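Side-chain contacts in protein (hdlp (histone deacetylase-like protein)) (Aquifex aeolicus, PDB 1C3P), which probably removes acetyl groups from lysine side chains as a zinc-dependent relative of histone deacetylases, and may take part in acetoin breakdown: residues Tyr15-Asn20 and Phe141-Asn146; Thr62-Asn67 and Glu84-Gly89; Thr107-Gln112 and Ala123-Gly128. All blocks are in the same frame, centred on the assembly; numbering follows the deposited sequence.

Contact 1 of 3, residues Tyr15-Asn20 and Phe141-Asn146; sequences YRYPKN and FCYINN. Unlike the reference sequence in segment 141-146: Asn-146 (reference Asp).
Tyr-17 reaches out of the loop 15-20 and places its phenol against two residues of the loop 141-146, Phe-141 and Tyr-143. Its hydroxyl donates a short hydrogen bond, Tyr-17 OH to Phe-141 O at 2.6 Å. The angle at the acceptor, C=O to donor, is 168°, so the phenol arrives nearly along the C=O axis. Since CG of Tyr-17 lies anti to its carbonyl carbon and beside its backbone N (chi1 -76°), the ring extends across the gap, and the acceptor sits at the ring's edge, near its plane. Alongside the bond, Tyr-17 CE2 rests 4.2 Å from Phe-141 CB. The phenyl ring of Phe-141 turns off toward His-21, which it meets edge-to-face; the Tyr-17 ring also packs on His-21.

Tyr-143 completes the contact. Its side chain and that of Tyr-17 run antiparallel alongside each other, with Tyr-17 OH 3.5 Å from Tyr-143 CE1 and close to the Tyr-143 ring plane. The carbon contact is looser, Tyr-17 CE2 to Tyr-143 CE1 at 3.9 Å. The Tyr-143 hydroxyl is hydrogen-bonded to Pro-94 O, which fixes the far end of that ring.

The Phe-141 side chain is about 7 Å from that of His-170 and about 8 Å from that of Asp-258, both zinc ligands, consistent with a place in the wall of the channel that leads to the metal in this family. The chemistry is therefore one short bond, nearly linear at the carbonyl, with the Tyr-143 ring edge beside the hydroxyl, tying Phe-141 O to the 15-20 loop.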
# COMPACT_ATOMS: atom_id res chain seq x y z
N TYR A 15 6.56 -4.90 -16.46
CA TYR A 15 6.92 -5.85 -15.40
C TYR A 15 5.65 -6.27 -14.67
O TYR A 15 5.54 -6.12 -13.45
CB TYR A 15 7.89 -5.19 -14.41
CG TYR A 15 9.04 -4.52 -15.10
CD1 TYR A 15 9.45 -3.23 -14.73
CD2 TYR A 15 9.68 -5.12 -16.18
CE1 TYR A 15 10.45 -2.56 -15.42
CE2 TYR A 15 10.68 -4.46 -16.88
CZ TYR A 15 11.06 -3.18 -16.50
OH TYR A 15 12.03 -2.50 -17.22
N ARG A 16 4.68 -6.78 -15.42
CA ARG A 16 3.41 -7.22 -14.87
C ARG A 16 3.54 -8.65 -14.37
O ARG A 16 4.42 -9.40 -14.81
CB ARG A 16 2.33 -7.22 -15.96
CG ARG A 16 2.20 -5.95 -16.78
CD ARG A 16 1.54 -4.81 -16.02
NE ARG A 16 1.30 -3.68 -16.92
CZ ARG A 16 0.56 -3.75 -18.03
NH1 ARG A 16 -0.01 -4.89 -18.38
NH2 ARG A 16 0.41 -2.68 -18.80
N TYR A 17 2.69 -9.04 -13.43
CA TYR A 17 2.72 -10.41 -12.95
C TYR A 17 2.11 -11.29 -14.03
O TYR A 17 1.41 -10.80 -14.93
CB TYR A 17 1.96 -10.55 -11.63
CG TYR A 17 2.71 -9.99 -10.43
CD1 TYR A 17 3.17 -8.67 -10.42
CD2 TYR A 17 2.96 -10.79 -9.31
CE1 TYR A 17 3.85 -8.15 -9.32
CE2 TYR A 17 3.64 -10.28 -8.21
CZ TYR A 17 4.08 -8.96 -8.22
OH TYR A 17 4.74 -8.44 -7.12
N PRO A 18 2.36 -12.59 -13.96
CA PRO A 18 1.81 -13.46 -14.99
C PRO A 18 0.31 -13.70 -14.98
O PRO A 18 -0.43 -13.28 -14.08
CB PRO A 18 2.57 -14.76 -14.76
CG PRO A 18 2.64 -14.79 -13.25
CD PRO A 18 3.17 -13.38 -13.01
N LYS A 19 -0.11 -14.36 -16.05
CA LYS A 19 -1.46 -14.84 -16.29
C LYS A 19 -2.53 -14.52 -15.25
O LYS A 19 -3.00 -13.40 -15.09
CB LYS A 19 -1.34 -16.36 -16.37
CG LYS A 19 -0.60 -16.87 -15.12
CD LYS A 19 -0.48 -18.37 -14.99
CE LYS A 19 0.12 -18.67 -13.61
NZ LYS A 19 0.36 -20.12 -13.37
N ASN A 20 -2.89 -15.61 -14.58
CA ASN A 20 -3.88 -15.74 -13.52
C ASN A 20 -3.73 -14.77 -12.35
O ASN A 20 -4.72 -14.44 -11.68
CB ASN A 20 -3.78 -17.17 -12.99
CG ASN A 20 -5.12 -17.86 -12.91
OD1 ASN A 20 -5.83 -18.00 -13.91
ND2 ASN A 20 -5.47 -18.32 -11.71
N PHE A 141 2.68 -11.91 -2.74
CA PHE A 141 2.93 -11.23 -4.01
C PHE A 141 4.08 -10.25 -3.89
O PHE A 141 4.44 -9.61 -4.86
CB PHE A 141 1.74 -10.38 -4.48
CG PHE A 141 0.42 -11.11 -4.52
CD1 PHE A 141 -0.77 -10.36 -4.65
CD2 PHE A 141 0.34 -12.49 -4.47
CE1 PHE A 141 -1.99 -10.99 -4.73
CE2 PHE A 141 -0.90 -13.13 -4.54
CZ PHE A 141 -2.07 -12.37 -4.67
N CYS A 142 4.65 -10.10 -2.69
CA CYS A 142 5.75 -9.16 -2.51
C CYS A 142 7.12 -9.84 -2.41
O CYS A 142 7.26 -10.86 -1.72
CB CYS A 142 5.51 -8.33 -1.24
SG CYS A 142 3.97 -7.40 -1.24
N TYR A 143 8.11 -9.26 -3.10
CA TYR A 143 9.47 -9.78 -3.08
C TYR A 143 10.42 -8.86 -2.32
O TYR A 143 11.38 -9.33 -1.71
CB TYR A 143 10.03 -9.98 -4.49
CG TYR A 143 9.13 -10.76 -5.42
CD1 TYR A 143 8.09 -10.14 -6.11
CD2 TYR A 143 9.31 -12.14 -5.60
CE1 TYR A 143 7.25 -10.86 -6.97
CE2 TYR A 143 8.49 -12.87 -6.46
CZ TYR A 143 7.46 -12.22 -7.14
OH TYR A 143 6.67 -12.92 -8.03
N ILE A 144 10.15 -7.56 -2.36
CA ILE A 144 10.99 -6.60 -1.65
C ILE A 144 10.05 -5.74 -0.81
O ILE A 144 9.03 -5.25 -1.30
CB ILE A 144 11.75 -5.72 -2.65
CG1 ILE A 144 12.62 -6.61 -3.55
CG2 ILE A 144 12.55 -4.65 -1.91
CD1 ILE A 144 13.47 -5.86 -4.58
N ASN A 145 10.39 -5.56 0.47
CA ASN A 145 9.54 -4.77 1.36
C ASN A 145 10.02 -3.30 1.34
O ASN A 145 10.89 -2.92 2.13
CB ASN A 145 9.65 -5.35 2.78
CG ASN A 145 8.55 -4.85 3.70
OD1 ASN A 145 8.34 -3.65 3.83
ND2 ASN A 145 7.83 -5.78 4.32
N ASN A 146 9.46 -2.46 0.46
CA ASN A 146 9.95 -1.08 0.40
C ASN A 146 9.64 -0.32 1.69
O ASN A 146 10.42 0.54 2.11
CB ASN A 146 9.46 -0.37 -0.87
CG ASN A 146 7.97 -0.22 -0.91
OD1 ASN A 146 7.46 0.85 -0.62
ND2 ASN A 146 7.26 -1.30 -1.26

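Contact 2 of 3, residues Thr62-Asn67 and Glu84-Gly89; sequences TEDYIN and EKYNIG
Tyr-86 lies across the first turn of helix 63-75, its hydroxyl at Asp-64 and its ring packed obliquely on Tyr-65. The polar part is a weak hydrogen bond, Tyr-86 OH to Asp-64 OD1 at 2.9 Å. OD1 lies in the plane of the tyrosine ring, at its edge, while the carboxylate plane stands 84° to the ring. The apolar part is close: Tyr-65 CD1 comes within 3.4 Å of Tyr-86 CD1. Those two rings meet at a slant, centroids 5.7 Å apart and planes inclined by 35°.

Asp-64 is positioned by its own segment. With CG between the backbone N and the carbonyl carbon (chi1 60°), OD2 turns back toward the start of the helix, where Thr-62 OG1 donates to Asp-64 OD2 at 2.6 Å, nearly on the line of the C-O bond. Tyr-65 N adds a weak bond to the same oxygen, and Thr-62 OG1 is bonded in turn to Ser-136 OG. On the other side of the contact, Lys-85 CG lies 3.4 Å above the plane of the Tyr-86 ring, over its centre. Its ammonium stays apart from the carboxylate, Lys-85 NZ to Asp-64 OD1 being 5.1 Å, yet it would probably favour the negative charge there. A leucine in place of Tyr-86 would probably leave Asp-64 OD1 without its phenol mate and Lys-85 CG without the ring it lies over.

Farther out, Tyr-65 OH is hydrogen-bonded to Tyr-143 O. The later part of 84-89 packs inward through Ile-88, on Leu-69 of helix 63-75 and Met-99 of helix 98-118, while the backbone of Tyr-86 bonds to Ala-138 in the loop before helix 146-156.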
# COMPACT_ATOMS: atom_id res chain seq x y z
N THR A 62 18.53 -9.50 3.17
CA THR A 62 19.84 -10.15 3.23
C THR A 62 20.37 -10.39 1.83
O THR A 62 19.61 -10.55 0.87
CB THR A 62 19.78 -11.49 3.99
OG1 THR A 62 18.81 -12.36 3.39
CG2 THR A 62 19.42 -11.25 5.43
N GLU A 63 21.69 -10.41 1.70
CA GLU A 63 22.32 -10.60 0.41
C GLU A 63 21.97 -11.85 -0.35
O GLU A 63 21.77 -11.80 -1.56
CB GLU A 63 23.84 -10.52 0.52
CG GLU A 63 24.42 -9.14 0.46
CD GLU A 63 25.89 -9.17 0.11
OE1 GLU A 63 26.23 -9.68 -0.98
OE2 GLU A 63 26.71 -8.69 0.93
N ASP A 64 21.92 -12.98 0.35
CA ASP A 64 21.61 -14.25 -0.30
C ASP A 64 20.21 -14.21 -0.94
O ASP A 64 20.01 -14.74 -2.04
CB ASP A 64 21.67 -15.42 0.69
CG ASP A 64 20.68 -15.27 1.84
OD1 ASP A 64 20.35 -16.29 2.49
OD2 ASP A 64 20.23 -14.13 2.10
N TYR A 65 19.26 -13.61 -0.23
CA TYR A 65 17.89 -13.49 -0.73
C TYR A 65 17.85 -12.57 -1.96
O TYR A 65 17.29 -12.94 -2.98
CB TYR A 65 16.93 -12.96 0.37
CG TYR A 65 15.52 -12.69 -0.13
CD1 TYR A 65 14.78 -13.69 -0.78
CD2 TYR A 65 14.94 -11.43 0.01
CE1 TYR A 65 13.50 -13.44 -1.28
CE2 TYR A 65 13.65 -11.16 -0.48
CZ TYR A 65 12.94 -12.16 -1.13
OH TYR A 65 11.70 -11.88 -1.67
N ILE A 66 18.45 -11.39 -1.86
CA ILE A 66 18.48 -10.45 -2.98
C ILE A 66 19.17 -11.10 -4.16
O ILE A 66 18.66 -11.01 -5.27
CB ILE A 66 19.21 -9.13 -2.61
CG1 ILE A 66 18.41 -8.40 -1.53
CG2 ILE A 66 19.37 -8.24 -3.85
CD1 ILE A 66 17.01 -7.98 -2.01
N ASN A 67 20.32 -11.75 -3.93
CA ASN A 67 21.03 -12.38 -5.04
C ASN A 67 20.19 -13.45 -5.72
O ASN A 67 20.27 -13.63 -6.94
CB ASN A 67 22.37 -12.99 -4.62
CG ASN A 67 23.42 -11.93 -4.29
OD1 ASN A 67 23.32 -10.78 -4.70
ND2 ASN A 67 24.44 -12.33 -3.55
N GLU A 84 11.50 -23.56 -1.43
CA GLU A 84 11.38 -23.83 -0.00
C GLU A 84 11.96 -22.74 0.89
O GLU A 84 11.32 -22.30 1.85
CB GLU A 84 12.07 -25.15 0.33
CG GLU A 84 13.43 -25.30 -0.35
CD GLU A 84 13.38 -26.14 -1.63
OE1 GLU A 84 13.84 -27.31 -1.57
OE2 GLU A 84 12.88 -25.63 -2.68
N LYS A 85 13.18 -22.33 0.58
CA LYS A 85 13.89 -21.33 1.35
C LYS A 85 13.43 -19.87 1.22
O LYS A 85 13.34 -19.15 2.22
CB LYS A 85 15.38 -21.40 1.00
CG LYS A 85 16.23 -20.30 1.63
CD LYS A 85 16.58 -20.59 3.07
CE LYS A 85 17.67 -21.64 3.14
NZ LYS A 85 18.88 -21.15 2.42
N TYR A 86 13.13 -19.45 -0.00
CA TYR A 86 12.76 -18.05 -0.25
C TYR A 86 11.33 -17.80 -0.68
O TYR A 86 10.96 -16.65 -0.94
CB TYR A 86 13.71 -17.49 -1.29
CG TYR A 86 15.16 -17.58 -0.86
CD1 TYR A 86 15.62 -16.85 0.23
CD2 TYR A 86 16.07 -18.36 -1.58
CE1 TYR A 86 16.96 -16.90 0.61
CE2 TYR A 86 17.40 -18.42 -1.21
CZ TYR A 86 17.84 -17.68 -0.11
OH TYR A 86 19.15 -17.73 0.24
N ASN A 87 10.55 -18.88 -0.77
CA ASN A 87 9.13 -18.80 -1.14
C ASN A 87 8.93 -18.26 -2.56
O ASN A 87 7.91 -17.63 -2.87
CB ASN A 87 8.38 -17.90 -0.13
CG ASN A 87 6.90 -18.27 0.04
OD1 ASN A 87 6.12 -17.53 0.66
ND2 ASN A 87 6.52 -19.43 -0.49
N ILE A 88 9.91 -18.51 -3.43
CA ILE A 88 9.85 -18.05 -4.82
C ILE A 88 9.46 -19.17 -5.78
O ILE A 88 9.87 -20.30 -5.61
CB ILE A 88 11.24 -17.54 -5.27
CG1 ILE A 88 11.59 -16.28 -4.49
CG2 ILE A 88 11.24 -17.21 -6.76
CD1 ILE A 88 10.61 -15.20 -4.71
N GLY A 89 8.66 -18.83 -6.80
CA GLY A 89 8.32 -19.84 -7.79
C GLY A 89 6.89 -20.34 -7.83
O GLY A 89 6.45 -20.79 -8.89

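Contact 3 of 3, residues Thr107-Gln112 and Ala123-Gly128; sequences TGSTVQ and AFNPAG
Thr-110 and Gly-128 bring the two backbones to 5.8 Å between their CA atoms, where helix 98-118 packs against the end of strand 122-125. The arrangement belongs to the parallel alpha/beta sheet of the arginase-deacetylase fold: helix 98-118 is followed after a short link by strand 122-125, which lies between strands 4-8 and 290-292 in the sheet. Beyond the strand the chain folds into a type I turn, Asn-125 to Gly-128, closed by Gly-128 N to Asn-125 O at 3.1 Å.

Asn-125 carries the contact. Its CG sits anti to the backbone N (chi1 169°), directing the amide at the helix, where ND2 donates to Thr-110 OG1 at 2.8 Å. The threonine oxygen lies within the amide plane, but the hydrogen bond is bent, with an N-H...O angle of 132°. ND2 is bonded to Ala-106 O as well, and Thr-110 OG1 to Asn-146 OD1, so the buried amide is part of a polar chain through Thr-110 to Asn-146. Its other atom, OD1, accepts a weak bond from Ala-127 N at 3.1 Å, making an Asx turn within the type I turn. The same oxygen touches the Ser-109 methylene, while the Ser-109 hydroxyl turns to Ser-49 OG.

Packing is close at the turn's last residue: a CB built on Gly-128 would collide with the threonine hydroxyl, Gly-128 CA itself being 3.8 Å from Thr-110 OG1.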
# COMPACT_ATOMS: atom_id res chain seq x y z
N THR A 107 10.77 0.12 -5.11
CA THR A 107 11.50 0.39 -3.87
C THR A 107 12.38 1.63 -3.99
O THR A 107 12.45 2.44 -3.06
CB THR A 107 12.33 -0.85 -3.48
OG1 THR A 107 11.41 -1.94 -3.29
CG2 THR A 107 13.14 -0.61 -2.19
N GLY A 108 13.04 1.79 -5.12
CA GLY A 108 13.83 2.98 -5.30
C GLY A 108 12.89 4.18 -5.24
O GLY A 108 13.26 5.25 -4.75
N SER A 109 11.66 4.01 -5.73
CA SER A 109 10.67 5.09 -5.73
C SER A 109 10.26 5.49 -4.31
O SER A 109 9.86 6.64 -4.04
CB SER A 109 9.44 4.68 -6.56
OG SER A 109 9.79 4.48 -7.92
N THR A 110 10.34 4.54 -3.38
CA THR A 110 10.02 4.84 -2.00
C THR A 110 11.16 5.63 -1.39
O THR A 110 10.92 6.53 -0.60
CB THR A 110 9.75 3.56 -1.20
OG1 THR A 110 8.44 3.09 -1.55
CG2 THR A 110 9.88 3.80 0.31
N VAL A 111 12.40 5.30 -1.76
CA VAL A 111 13.52 6.07 -1.24
C VAL A 111 13.41 7.49 -1.81
O VAL A 111 13.63 8.48 -1.11
CB VAL A 111 14.89 5.44 -1.62
CG1 VAL A 111 16.01 6.36 -1.16
CG2 VAL A 111 15.05 4.07 -0.95
N GLN A 112 13.04 7.60 -3.08
CA GLN A 112 12.87 8.91 -3.70
C GLN A 112 11.77 9.69 -2.98
O GLN A 112 11.90 10.89 -2.76
CB GLN A 112 12.52 8.78 -5.18
CG GLN A 112 13.61 8.11 -5.99
CD GLN A 112 13.23 7.95 -7.44
OE1 GLN A 112 13.50 8.82 -8.28
NE2 GLN A 112 12.57 6.84 -7.75
N ALA A 123 5.48 14.04 -1.26
CA ALA A 123 5.55 13.10 -2.36
C ALA A 123 4.68 11.87 -2.17
O ALA A 123 4.36 11.47 -1.05
CB ALA A 123 6.99 12.68 -2.56
N PHE A 124 4.32 11.26 -3.29
CA PHE A 124 3.49 10.06 -3.30
C PHE A 124 4.12 9.05 -4.25
O PHE A 124 4.36 9.35 -5.43
CB PHE A 124 2.07 10.42 -3.76
CG PHE A 124 1.13 9.23 -3.92
CD1 PHE A 124 1.18 8.16 -3.03
CD2 PHE A 124 0.14 9.24 -4.90
CE1 PHE A 124 0.24 7.12 -3.12
CE2 PHE A 124 -0.82 8.19 -4.99
CZ PHE A 124 -0.76 7.14 -4.10
N ASN A 125 4.41 7.87 -3.73
CA ASN A 125 4.93 6.79 -4.55
C ASN A 125 3.87 5.69 -4.61
O ASN A 125 3.83 4.81 -3.74
CB ASN A 125 6.22 6.20 -3.96
CG ASN A 125 6.60 4.92 -4.65
OD1 ASN A 125 6.30 4.75 -5.83
ND2 ASN A 125 7.28 4.01 -3.93
N PRO A 126 3.02 5.70 -5.64
CA PRO A 126 1.97 4.68 -5.76
C PRO A 126 2.47 3.24 -5.92
O PRO A 126 1.74 2.30 -5.62
CB PRO A 126 1.17 5.16 -6.96
CG PRO A 126 2.26 5.82 -7.82
CD PRO A 126 2.91 6.66 -6.75
N ALA A 127 3.70 3.07 -6.39
CA ALA A 127 4.26 1.74 -6.59
C ALA A 127 4.71 1.12 -5.28
O ALA A 127 4.89 -0.10 -5.19
CB ALA A 127 5.45 1.80 -7.58
N GLY A 128 4.88 1.95 -4.25
CA GLY A 128 5.35 1.48 -2.96
C GLY A 128 4.31 0.78 -2.09
O GLY A 128 3.18 0.56 -2.51

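The loop 141-146 of contact 1 joins all three contacts. Toward contact 2, about 14 Å away between centres, Tyr-143 O pairs with Tyr-65 OH at 2.6 Å, probably as a hydrogen bond, and Tyr-143 CD2 packs 3.4 Å from Ile-88 CD1. Toward contact 3, about 16 Å away between centres, Asn-146 OD1 lies 2.6 Å from Thr-110 OG1. Contacts 2 and 3 do not touch, their nearest atoms being about 8 Å apart. Contacts 1 and 3 approach the zinc site, whose metal is absent from this model: Gly-128 is about 10 Å from the Asp-168 side chain. Contact 2 lies away from the zinc ligands.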